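Local structure of amine oxidase (Emericella nidulans, 3PGB) at residues K539-I544 against D687-L692; L599-Q604 against Y616-S621; V646-Q651 against E681-T686. The protein probably catalyses the oxidative deamination of primary amines, using a copper ion and a topaquinone formed from one of its own tyrosines. One frame throughout, in Å; residues are numbered along the deposited sequence.

Contact 1: K539-I544 against D687-L692; sequences KADFDI and DLVVWL. With CA (calcium ion), chain F.
Asp-541 at the end of one strand, Asp-543 just beyond it and Asp-687 from the antiparallel neighbour converge on a single calcium ion, a worked example of a metal tying two strands together. Each gives OD1, that of Asp-687 at 2.3 Å from the calcium. The carbonyl oxygens of Phe-542 and Leu-688 and a water complete the shell; the water also accepts from Leu-688 N. Asp-543 OD1 and Asp-687 OD1 stand 3.4 Å apart, their carboxylate planes 78° to each other. All three OD2 atoms form salt bridges with Lys-114, which would offset some negative charge.

Backbone bonds join Ala-540 and Val-690 as a hydrogen-bonded pair: Ala-540 N to Val-690 O is 2.8 Å, and Val-690 N to Ala-540 O 3.0 Å. An inverse gamma turn centred on Asp-541 bends the chain where the ligands begin.

Apolar packing differs by face. Lys-539, fully extended with CG opposite its own N (chi1 -174°), runs alongside Trp-691 and sets CG over the six-membered ring, 4.0 Å from its centroid, a CH-pi contact; NZ continues to Glu-379 and Pro-656 O. On the Ala-540 face, Phe-542 CD2 meets Val-690 CG2 at 4.0 Å.

Strand 532-542 pairs on its other edge with strand 374-389, strand 686-698 with strand 646-650, and the Phe-542 and Val-690 face packs on Val-601 and Ile-618 of strands 597-603 and 613-619.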
loop_
_atom_site.group_PDB
_atom_site.type_symbol
_atom_site.label_atom_id
_atom_site.label_comp_id
_atom_site.label_asym_id
_atom_site.label_seq_id
_atom_site.Cartn_x
_atom_site.Cartn_y
_atom_site.Cartn_z
ATOM N N LYS A 539 -16.541 -4.027 10.206
ATOM C CA LYS A 539 -16.637 -4.181 11.658
ATOM C C LYS A 539 -15.450 -4.996 12.174
ATOM O O LYS A 539 -15.233 -6.126 11.737
ATOM C CB LYS A 539 -17.944 -4.870 12.028
ATOM C CG LYS A 539 -18.208 -4.963 13.530
ATOM C CD LYS A 539 -19.471 -5.751 13.805
ATOM C CE LYS A 539 -19.793 -5.804 15.280
ATOM N NZ LYS A 539 -21.046 -6.582 15.546
ATOM N N ALA A 540 -14.685 -4.410 13.094
ATOM C CA ALA A 540 -13.537 -5.069 13.707
ATOM C C ALA A 540 -13.738 -5.140 15.223
ATOM O O ALA A 540 -13.397 -4.211 15.949
ATOM C CB ALA A 540 -12.255 -4.322 13.364
ATOM N N ASP A 541 -14.306 -6.246 15.695
ATOM C CA ASP A 541 -14.569 -6.426 17.119
ATOM C C ASP A 541 -13.350 -7.018 17.814
ATOM O O ASP A 541 -13.343 -8.198 18.175
ATOM C CB ASP A 541 -15.800 -7.323 17.327
ATOM C CG ASP A 541 -16.239 -7.397 18.782
ATOM O OD1 ASP A 541 -15.658 -6.701 19.640
ATOM O OD2 ASP A 541 -17.172 -8.169 19.074
ATOM N N PHE A 542 -12.323 -6.196 18.010
ATOM C CA PHE A 542 -11.133 -6.632 18.740
ATOM C C PHE A 542 -11.495 -6.936 20.185
ATOM O O PHE A 542 -12.125 -6.111 20.843
ATOM C CB PHE A 542 -10.051 -5.546 18.747
ATOM C CG PHE A 542 -9.496 -5.231 17.397
ATOM C CD1 PHE A 542 -8.406 -5.926 16.905
ATOM C CD2 PHE A 542 -10.060 -4.241 16.623
ATOM C CE1 PHE A 542 -7.898 -5.641 15.662
ATOM C CE2 PHE A 542 -9.559 -3.950 15.388
ATOM C CZ PHE A 542 -8.476 -4.654 14.901
ATOM N N ASP A 543 -11.105 -8.108 20.677
ATOM C CA ASP A 543 -11.190 -8.425 22.101
ATOM C C ASP A 543 -9.790 -8.775 22.583
ATOM O O ASP A 543 -9.477 -9.946 22.832
ATOM C CB ASP A 543 -12.150 -9.592 22.353
ATOM C CG ASP A 543 -13.611 -9.222 22.132
ATOM O OD1 ASP A 543 -13.947 -8.020 22.010
ATOM O OD2 ASP A 543 -14.440 -10.151 22.090
ATOM N N ILE A 544 -8.947 -7.756 22.724
ATOM C CA ILE A 544 -7.530 -7.984 22.996
ATOM C C ILE A 544 -7.341 -8.537 24.409
ATOM O O ILE A 544 -7.590 -7.845 25.400
ATOM C CB ILE A 544 -6.678 -6.698 22.812
ATOM C CG1 ILE A 544 -6.880 -6.095 21.413
ATOM C CG2 ILE A 544 -5.202 -6.999 23.041
ATOM C CD1 ILE A 544 -6.626 -7.053 20.270
ATOM N N ASP A 687 -15.952 -3.375 26.468
ATOM C CA ASP A 687 -15.971 -4.071 25.184
ATOM C C ASP A 687 -16.261 -3.065 24.078
ATOM O O ASP A 687 -17.354 -2.517 23.995
ATOM C CB ASP A 687 -17.017 -5.197 25.194
ATOM C CG ASP A 687 -16.941 -6.102 23.960
ATOM O OD1 ASP A 687 -16.321 -5.704 22.944
ATOM O OD2 ASP A 687 -17.500 -7.221 24.012
ATOM N N LEU A 688 -15.277 -2.828 23.221
ATOM C CA LEU A 688 -15.434 -1.860 22.136
ATOM C C LEU A 688 -15.440 -2.547 20.776
ATOM O O LEU A 688 -14.972 -3.683 20.634
ATOM C CB LEU A 688 -14.348 -0.772 22.207
ATOM C CG LEU A 688 -12.891 -1.192 22.410
ATOM C CD1 LEU A 688 -12.333 -1.840 21.147
ATOM C CD2 LEU A 688 -12.033 0.007 22.835
ATOM N N VAL A 689 -16.003 -1.856 19.791
ATOM C CA VAL A 689 -15.973 -2.289 18.404
ATOM C C VAL A 689 -15.360 -1.162 17.592
ATOM O O VAL A 689 -15.782 -0.009 17.706
ATOM C CB VAL A 689 -17.387 -2.570 17.872
ATOM C CG1 VAL A 689 -17.333 -3.019 16.418
ATOM C CG2 VAL A 689 -18.070 -3.602 18.719
ATOM N N VAL A 690 -14.352 -1.485 16.790
ATOM C CA VAL A 690 -13.757 -0.516 15.888
ATOM C C VAL A 690 -14.390 -0.693 14.513
ATOM O O VAL A 690 -14.331 -1.770 13.933
ATOM C CB VAL A 690 -12.241 -0.689 15.810
ATOM C CG1 VAL A 690 -11.625 0.378 14.907
ATOM C CG2 VAL A 690 -11.641 -0.630 17.204
ATOM N N TRP A 691 -15.024 0.370 14.024
ATOM C CA TRP A 691 -15.644 0.394 12.704
ATOM C C TRP A 691 -14.715 1.142 11.743
ATOM O O TRP A 691 -14.447 2.323 11.935
ATOM C CB TRP A 691 -17.008 1.095 12.770
ATOM C CG TRP A 691 -17.928 0.560 13.824
ATOM C CD1 TRP A 691 -17.998 0.953 15.128
ATOM C CD2 TRP A 691 -18.916 -0.463 13.666
ATOM N NE1 TRP A 691 -18.963 0.236 15.793
ATOM C CE2 TRP A 691 -19.542 -0.640 14.916
ATOM C CE3 TRP A 691 -19.332 -1.248 12.589
ATOM C CZ2 TRP A 691 -20.562 -1.570 15.118
ATOM C CZ3 TRP A 691 -20.348 -2.170 12.792
ATOM C CH2 TRP A 691 -20.952 -2.321 14.046
ATOM N N LEU A 692 -14.229 0.450 10.714
ATOM C CA LEU A 692 -13.218 1.003 9.804
ATOM C C LEU A 692 -13.760 1.178 8.401
ATOM O O LEU A 692 -14.432 0.283 7.881
ATOM C CB LEU A 692 -12.011 0.069 9.719
ATOM C CG LEU A 692 -11.263 -0.203 11.013
ATOM C CD1 LEU A 692 -10.258 -1.310 10.777
ATOM C CD2 LEU A 692 -10.592 1.073 11.528
HETATM CA CA CA F . -14.471 -5.867 21.513
HETATM O O HOH W 1 -12.838 -4.724 23.059
#

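Contact 2: L599-Q604 against Y616-S621; sequences LHVVNQ and YRILPS
The His-600 imidazole and the Arg-617 side chain meet on one face of a beta hairpin, their ring and guanidinium planes inclined by 58°. The ring is approached obliquely rather than stacked upon: its CD2 lies 3.8 Å from Arg-617 CB, and NE2 is 4.1 Å from Arg-617 CD. That nitrogen is hydrogen-bonded to Gln-598 OE1, which should fix the turn of the ring, while Tyr-521 of the second subunit packs against the same histidine. Arg-617 bends in mid-chain, and one face of its guanidinium, toward the rim, has Leu-619 CD1 3.9 Å above its plane. The third flat group, the ring of Tyr-616, leads away from the partner strand and meets the ring of Tyr-724 at a steep inclination.

The hairpin consists of strands 597-603 and 613-619, whose short segments here run antiparallel at 154°. Val-601 and Tyr-616 form a hydrogen-bonded pair, with Val-601 N to Tyr-616 O at 2.9 Å in a nearly straight bond and Tyr-616 N returning to Val-601 O. Further along, Ile-618 N donates to Leu-599 O at 2.9 Å. Between these bonds His-600 and Arg-617 form the non-hydrogen-bonded pair, their CA atoms 4.3 Å apart, which brings the side chains together.

Strand 548-562 flanks the hairpin on the 597-603 side and strand 714-722 on the other. On the opposite face Val-601 packs on Leu-688 and Val-690, and Ile-618 on Val-690 and Leu-692 of strand 686-698; Leu-599 packs on Leu-553 and Trp-591. Here the isoleucine does the joining: with CG1 opposite its own carbonyl carbon (chi1 -58°), it brings CD1 against two side chains of the other strand, 3.7 Å from Val-601 CG2 and 3.9 Å from Leu-599 CD2.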
loop_
_atom_site.group_PDB
_atom_site.type_symbol
_atom_site.label_atom_id
_atom_site.label_comp_id
_atom_site.label_asym_id
_atom_site.label_seq_id
_atom_site.Cartn_x
_atom_site.Cartn_y
_atom_site.Cartn_z
ATOM N N LEU A 599 -3.029 4.633 15.983
ATOM C CA LEU A 599 -4.226 4.212 16.702
ATOM C C LEU A 599 -4.065 2.769 17.169
ATOM O O LEU A 599 -3.832 1.880 16.354
ATOM C CB LEU A 599 -5.438 4.345 15.793
ATOM C CG LEU A 599 -6.784 4.081 16.449
ATOM C CD1 LEU A 599 -7.832 5.086 15.968
ATOM C CD2 LEU A 599 -7.209 2.657 16.176
ATOM N N HIS A 600 -4.173 2.552 18.480
ATOM C CA HIS A 600 -3.941 1.245 19.092
ATOM C C HIS A 600 -5.185 0.753 19.822
ATOM O O HIS A 600 -5.843 1.523 20.508
ATOM C CB HIS A 600 -2.805 1.318 20.118
ATOM C CG HIS A 600 -1.508 1.827 19.574
ATOM N ND1 HIS A 600 -0.466 2.199 20.392
ATOM C CD2 HIS A 600 -1.079 2.025 18.305
ATOM C CE1 HIS A 600 0.553 2.596 19.652
ATOM N NE2 HIS A 600 0.207 2.506 18.382
ATOM N N VAL A 601 -5.492 -0.534 19.694
ATOM C CA VAL A 601 -6.557 -1.149 20.476
ATOM C C VAL A 601 -5.865 -1.977 21.538
ATOM O O VAL A 601 -5.255 -2.991 21.219
ATOM C CB VAL A 601 -7.485 -2.045 19.615
ATOM C CG1 VAL A 601 -8.597 -2.630 20.471
ATOM C CG2 VAL A 601 -8.073 -1.253 18.475
ATOM N N VAL A 602 -5.941 -1.534 22.792
ATOM C CA VAL A 602 -5.140 -2.122 23.871
ATOM C C VAL A 602 -5.987 -2.608 25.043
ATOM O O VAL A 602 -7.172 -2.292 25.143
ATOM C CB VAL A 602 -4.102 -1.114 24.428
ATOM C CG1 VAL A 602 -3.320 -0.465 23.303
ATOM C CG2 VAL A 602 -4.781 -0.061 25.281
ATOM N N ASN A 603 -5.365 -3.381 25.926
ATOM C CA ASN A 603 -5.985 -3.779 27.182
ATOM C C ASN A 603 -5.128 -3.271 28.329
ATOM O O ASN A 603 -4.053 -3.811 28.602
ATOM C CB ASN A 603 -6.148 -5.296 27.262
ATOM C CG ASN A 603 -6.894 -5.739 28.507
ATOM O OD1 ASN A 603 -6.914 -5.038 29.515
ATOM N ND2 ASN A 603 -7.505 -6.913 28.442
ATOM N N GLN A 604 -5.614 -2.225 28.995
ATOM C CA GLN A 604 -4.870 -1.587 30.074
ATOM C C GLN A 604 -4.692 -2.483 31.290
ATOM O O GLN A 604 -3.791 -2.266 32.081
ATOM C CB GLN A 604 -5.557 -0.297 30.505
ATOM C CG GLN A 604 -5.591 0.789 29.456
ATOM C CD GLN A 604 -6.197 2.065 29.996
ATOM O OE1 GLN A 604 -5.532 2.830 30.699
ATOM N NE2 GLN A 604 -7.473 2.301 29.681
ATOM N N TYR A 616 -2.961 -3.963 19.674
ATOM C CA TYR A 616 -2.767 -4.076 18.223
ATOM C C TYR A 616 -2.919 -2.709 17.561
ATOM O O TYR A 616 -3.904 -2.014 17.806
ATOM C CB TYR A 616 -3.804 -5.035 17.622
ATOM C CG TYR A 616 -3.381 -6.486 17.557
ATOM C CD1 TYR A 616 -3.379 -7.282 18.695
ATOM C CD2 TYR A 616 -3.003 -7.068 16.350
ATOM C CE1 TYR A 616 -3.000 -8.628 18.636
ATOM C CE2 TYR A 616 -2.622 -8.406 16.279
ATOM C CZ TYR A 616 -2.622 -9.178 17.424
ATOM O OH TYR A 616 -2.240 -10.493 17.366
ATOM N N ARG A 617 -1.951 -2.320 16.734
ATOM C CA ARG A 617 -2.041 -1.064 15.990
ATOM C C ARG A 617 -2.925 -1.285 14.780
ATOM O O ARG A 617 -2.819 -2.314 14.125
ATOM C CB ARG A 617 -0.655 -0.537 15.551
ATOM C CG ARG A 617 -0.689 0.385 14.314
ATOM C CD ARG A 617 0.181 1.622 14.426
ATOM N NE ARG A 617 1.549 1.415 13.957
ATOM C CZ ARG A 617 2.156 2.110 12.990
ATOM N NH1 ARG A 617 1.535 3.088 12.333
ATOM N NH2 ARG A 617 3.417 1.823 12.679
ATOM N N ILE A 618 -3.799 -0.321 14.505
ATOM C CA ILE A 618 -4.556 -0.294 13.265
ATOM C C ILE A 618 -3.967 0.823 12.409
ATOM O O ILE A 618 -3.871 1.966 12.854
ATOM C CB ILE A 618 -6.057 -0.033 13.508
ATOM C CG1 ILE A 618 -6.641 -1.107 14.430
ATOM C CG2 ILE A 618 -6.803 0.012 12.179
ATOM C CD1 ILE A 618 -8.093 -0.896 14.789
ATOM N N LEU A 619 -3.555 0.492 11.192
ATOM C CA LEU A 619 -2.985 1.485 10.291
ATOM C C LEU A 619 -3.478 1.273 8.865
ATOM O O LEU A 619 -3.648 0.136 8.436
ATOM C CB LEU A 619 -1.452 1.440 10.331
ATOM C CG LEU A 619 -0.734 0.148 9.924
ATOM C CD1 LEU A 619 0.702 0.452 9.562
ATOM C CD2 LEU A 619 -0.797 -0.906 11.026
ATOM N N PRO A 620 -3.713 2.371 8.130
ATOM C CA PRO A 620 -4.078 2.264 6.723
ATOM C C PRO A 620 -2.856 1.927 5.875
ATOM O O PRO A 620 -2.152 2.819 5.414
ATOM C CB PRO A 620 -4.607 3.662 6.394
ATOM C CG PRO A 620 -3.854 4.558 7.299
ATOM C CD PRO A 620 -3.608 3.775 8.566
ATOM N N SER A 621 -2.612 0.641 5.673
ATOM C CA SER A 621 -1.436 0.193 4.934
ATOM C C SER A 621 -1.483 0.565 3.454
ATOM O O SER A 621 -0.458 0.929 2.873
ATOM C CB SER A 621 -1.262 -1.322 5.080
ATOM O OG SER A 621 -0.652 -1.616 6.325
#

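Contact 3: V646-Q651 against E681-T686; sequences VQVTRQ and ESLNQT. With CA (calcium ion), chain E; NAG (2-acetamido-2-deoxy-beta-D-glucopyranose), chain C.
Arg-650 and Glu-681 meet beside the protein's second calcium site, where a strand end and a glycosylated loop come together. Glu-681 OE1 binds the calcium at 2.4 Å and accepts a hydrogen bond from His-652; Glu-584, Phe-677 and Asn-679 supply the other protein ligands. The strand joins in indirectly, since a calcium-bound water donates to Arg-650 O at 2.8 Å. The opposite charges are near but form no salt bridge, Arg-650 NH1 lying 4.3 Å from Glu-681 OE2.

The arginine instead packs through its methylene chain and one face of its guanidinium. Extended from CG to NE, with CG opposite the backbone N (chi1 -176°), it crosses Thr-686 at roughly a right angle, and Thr-686 CG2 sits over the centre of that face. The threonine's hydroxyl turns back into the loop, OG1 donating to Ser-682 O at 3.1 Å. Nearby, an ST turn has Ser-682 OG accepting from Asn-684 N at 3.2 Å; Asn-684 ND2 is covalently bonded to C1 of an N-acetylglucosamine.

Leu-683 uses both branches: CD1 rests 3.9 Å from Val-648 CG1, while CD2 lies 3.4 Å from Arg-650 N, which is itself hydrogen-bonded to Glu-584.

Strand 646-650 lies between strands 588-589 and 686-698, the loop 681-686 leads straight into the latter, and Val-648 also packs on Leu-688 and on Ile-551 of strand 548-562.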
loop_
_atom_site.group_PDB
_atom_site.type_symbol
_atom_site.label_atom_id
_atom_site.label_comp_id
_atom_site.label_asym_id
_atom_site.label_seq_id
_atom_site.Cartn_x
_atom_site.Cartn_y
_atom_site.Cartn_z
ATOM N N VAL A 646 -12.310 6.209 11.120
ATOM C CA VAL A 646 -12.251 5.280 12.247
ATOM C C VAL A 646 -13.265 5.726 13.281
ATOM O O VAL A 646 -13.303 6.888 13.655
ATOM C CB VAL A 646 -10.829 5.229 12.861
ATOM C CG1 VAL A 646 -10.829 4.514 14.207
ATOM C CG2 VAL A 646 -9.860 4.558 11.894
ATOM N N GLN A 647 -14.094 4.790 13.717
ATOM C CA GLN A 647 -15.204 5.083 14.603
ATOM C C GLN A 647 -15.310 3.958 15.628
ATOM O O GLN A 647 -15.343 2.783 15.271
ATOM C CB GLN A 647 -16.497 5.244 13.785
ATOM C CG GLN A 647 -16.448 6.435 12.820
ATOM C CD GLN A 647 -17.651 6.536 11.908
ATOM O OE1 GLN A 647 -18.592 7.270 12.196
ATOM N NE2 GLN A 647 -17.624 5.809 10.792
ATOM N N VAL A 648 -15.330 4.319 16.903
ATOM C CA VAL A 648 -15.335 3.332 17.967
ATOM C C VAL A 648 -16.590 3.487 18.818
ATOM O O VAL A 648 -16.929 4.593 19.241
ATOM C CB VAL A 648 -14.078 3.448 18.847
ATOM C CG1 VAL A 648 -14.009 2.289 19.807
ATOM C CG2 VAL A 648 -12.825 3.492 17.974
ATOM N N THR A 649 -17.280 2.371 19.034
ATOM C CA THR A 649 -18.480 2.329 19.863
ATOM C C THR A 649 -18.386 1.160 20.817
ATOM O O THR A 649 -17.631 0.208 20.585
ATOM C CB THR A 649 -19.759 2.123 19.032
ATOM O OG1 THR A 649 -19.723 0.830 18.414
ATOM C CG2 THR A 649 -19.905 3.201 17.969
ATOM N N ARG A 650 -19.174 1.225 21.883
ATOM C CA ARG A 650 -19.235 0.128 22.831
ATOM C C ARG A 650 -20.060 -0.992 22.227
ATOM O O ARG A 650 -21.082 -0.736 21.582
ATOM C CB ARG A 650 -19.841 0.571 24.157
ATOM C CG ARG A 650 -19.817 -0.528 25.180
ATOM C CD ARG A 650 -20.132 -0.028 26.550
ATOM N NE ARG A 650 -19.904 -1.067 27.543
ATOM C CZ ARG A 650 -20.211 -0.952 28.832
ATOM N NH1 ARG A 650 -20.765 0.171 29.301
ATOM N NH2 ARG A 650 -19.954 -1.965 29.663
ATOM N N GLN A 651 -19.610 -2.226 22.437
ATOM C CA GLN A 651 -20.277 -3.393 21.870
ATOM C C GLN A 651 -21.648 -3.605 22.516
ATOM O O GLN A 651 -21.806 -3.482 23.732
ATOM C CB GLN A 651 -19.414 -4.652 22.045
ATOM C CG GLN A 651 -19.808 -5.845 21.151
ATOM C CD GLN A 651 -21.008 -6.643 21.663
ATOM O OE1 GLN A 651 -21.323 -6.633 22.855
ATOM N NE2 GLN A 651 -21.679 -7.340 20.751
ATOM N N GLU A 681 -21.367 6.627 25.865
ATOM C CA GLU A 681 -20.935 5.481 26.659
ATOM C C GLU A 681 -19.419 5.443 26.805
ATOM O O GLU A 681 -18.685 5.888 25.916
ATOM C CB GLU A 681 -21.409 4.169 26.034
ATOM C CG GLU A 681 -22.907 3.974 26.041
ATOM C CD GLU A 681 -23.306 2.594 25.570
ATOM O OE1 GLU A 681 -23.327 2.367 24.339
ATOM O OE2 GLU A 681 -23.607 1.737 26.428
ATOM N N SER A 682 -18.956 4.895 27.925
ATOM C CA SER A 682 -17.534 4.840 28.227
ATOM C C SER A 682 -16.840 3.780 27.382
ATOM O O SER A 682 -17.358 2.675 27.192
ATOM C CB SER A 682 -17.307 4.547 29.711
ATOM O OG SER A 682 -15.925 4.438 30.012
ATOM N N LEU A 683 -15.664 4.132 26.875
ATOM C CA LEU A 683 -14.826 3.206 26.125
ATOM C C LEU A 683 -13.516 2.970 26.879
ATOM O O LEU A 683 -12.525 2.535 26.291
ATOM C CB LEU A 683 -14.560 3.749 24.713
ATOM C CG LEU A 683 -15.791 4.039 23.842
ATOM C CD1 LEU A 683 -15.382 4.751 22.566
ATOM C CD2 LEU A 683 -16.570 2.763 23.520
ATOM N N ASN A 684 -13.518 3.247 28.185
ATOM C CA ASN A 684 -12.368 2.947 29.038
ATOM C C ASN A 684 -12.473 1.542 29.627
ATOM O O ASN A 684 -13.245 1.307 30.546
ATOM C CB ASN A 684 -12.240 3.967 30.166
ATOM C CG ASN A 684 -10.955 3.801 30.952
ATOM O OD1 ASN A 684 -9.865 3.801 30.380
ATOM N ND2 ASN A 684 -11.073 3.661 32.264
ATOM N N GLN A 685 -11.681 0.619 29.086
ATOM C CA GLN A 685 -11.679 -0.782 29.505
ATOM C C GLN A 685 -13.075 -1.396 29.546
ATOM O O GLN A 685 -13.489 -1.987 30.545
ATOM C CB GLN A 685 -10.944 -0.945 30.837
ATOM C CG GLN A 685 -9.445 -0.789 30.695
ATOM C CD GLN A 685 -8.836 -1.837 29.795
ATOM O OE1 GLN A 685 -8.393 -1.537 28.689
ATOM N NE2 GLN A 685 -8.812 -3.080 30.265
ATOM N N THR A 686 -13.793 -1.233 28.440
ATOM C CA THR A 686 -15.041 -1.942 28.200
ATOM C C THR A 686 -14.907 -2.646 26.863
ATOM O O THR A 686 -13.870 -2.525 26.204
ATOM C CB THR A 686 -16.252 -0.986 28.155
ATOM O OG1 THR A 686 -16.238 -0.241 26.933
ATOM C CG2 THR A 686 -16.230 -0.027 29.344
HETATM CA CA CA E . -23.318 3.610 22.343
HETATM C C1 NAG C . -9.898 3.497 33.081
HETATM C C2 NAG C . -10.208 3.987 34.484
HETATM C C3 NAG C . -8.927 3.884 35.302
HETATM C C4 NAG C . -8.422 2.444 35.335
HETATM C C5 NAG C . -8.428 1.797 33.946
HETATM C C6 NAG C . -8.492 0.286 34.094
HETATM C C7 NAG C . -11.756 5.807 35.093
HETATM C C8 NAG C . -12.083 7.266 34.928
HETATM N N2 NAG C . -10.677 5.364 34.437
HETATM O O3 NAG C . -9.173 4.335 36.612
HETATM O O4 NAG C . -7.092 2.426 35.827
HETATM O O5 NAG C . -9.519 2.142 33.120
HETATM O O6 NAG C . -7.182 -0.200 34.009
HETATM O O7 NAG C . -12.466 5.098 35.808
HETATM O O HOH W 2 -22.755 1.535 21.203
HETATM O O HOH W 3 -25.466 2.698 21.945
#

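All three contacts fall within the enzyme domain of the amine oxidase. Contact 1 joins its most distant segments, and along the chain it encloses contact 2 and then contact 3, which follow in series. Its centre lies about 10 Å from that of contact 2 and 9 Å from that of contact 3, with 14 Å between the last two. Strand 686-698 is the common element: it pairs with strands 532-542 and 646-650 and packs against the 597-603/613-619 hairpin. Gln-685 further ties contact 3 to Asn-603 and Gln-604. Because strands 532-542 and 686-698 also carry the copper ligands His-532, His-534 and His-698, the calcium-bound region and the copper centre share one framework.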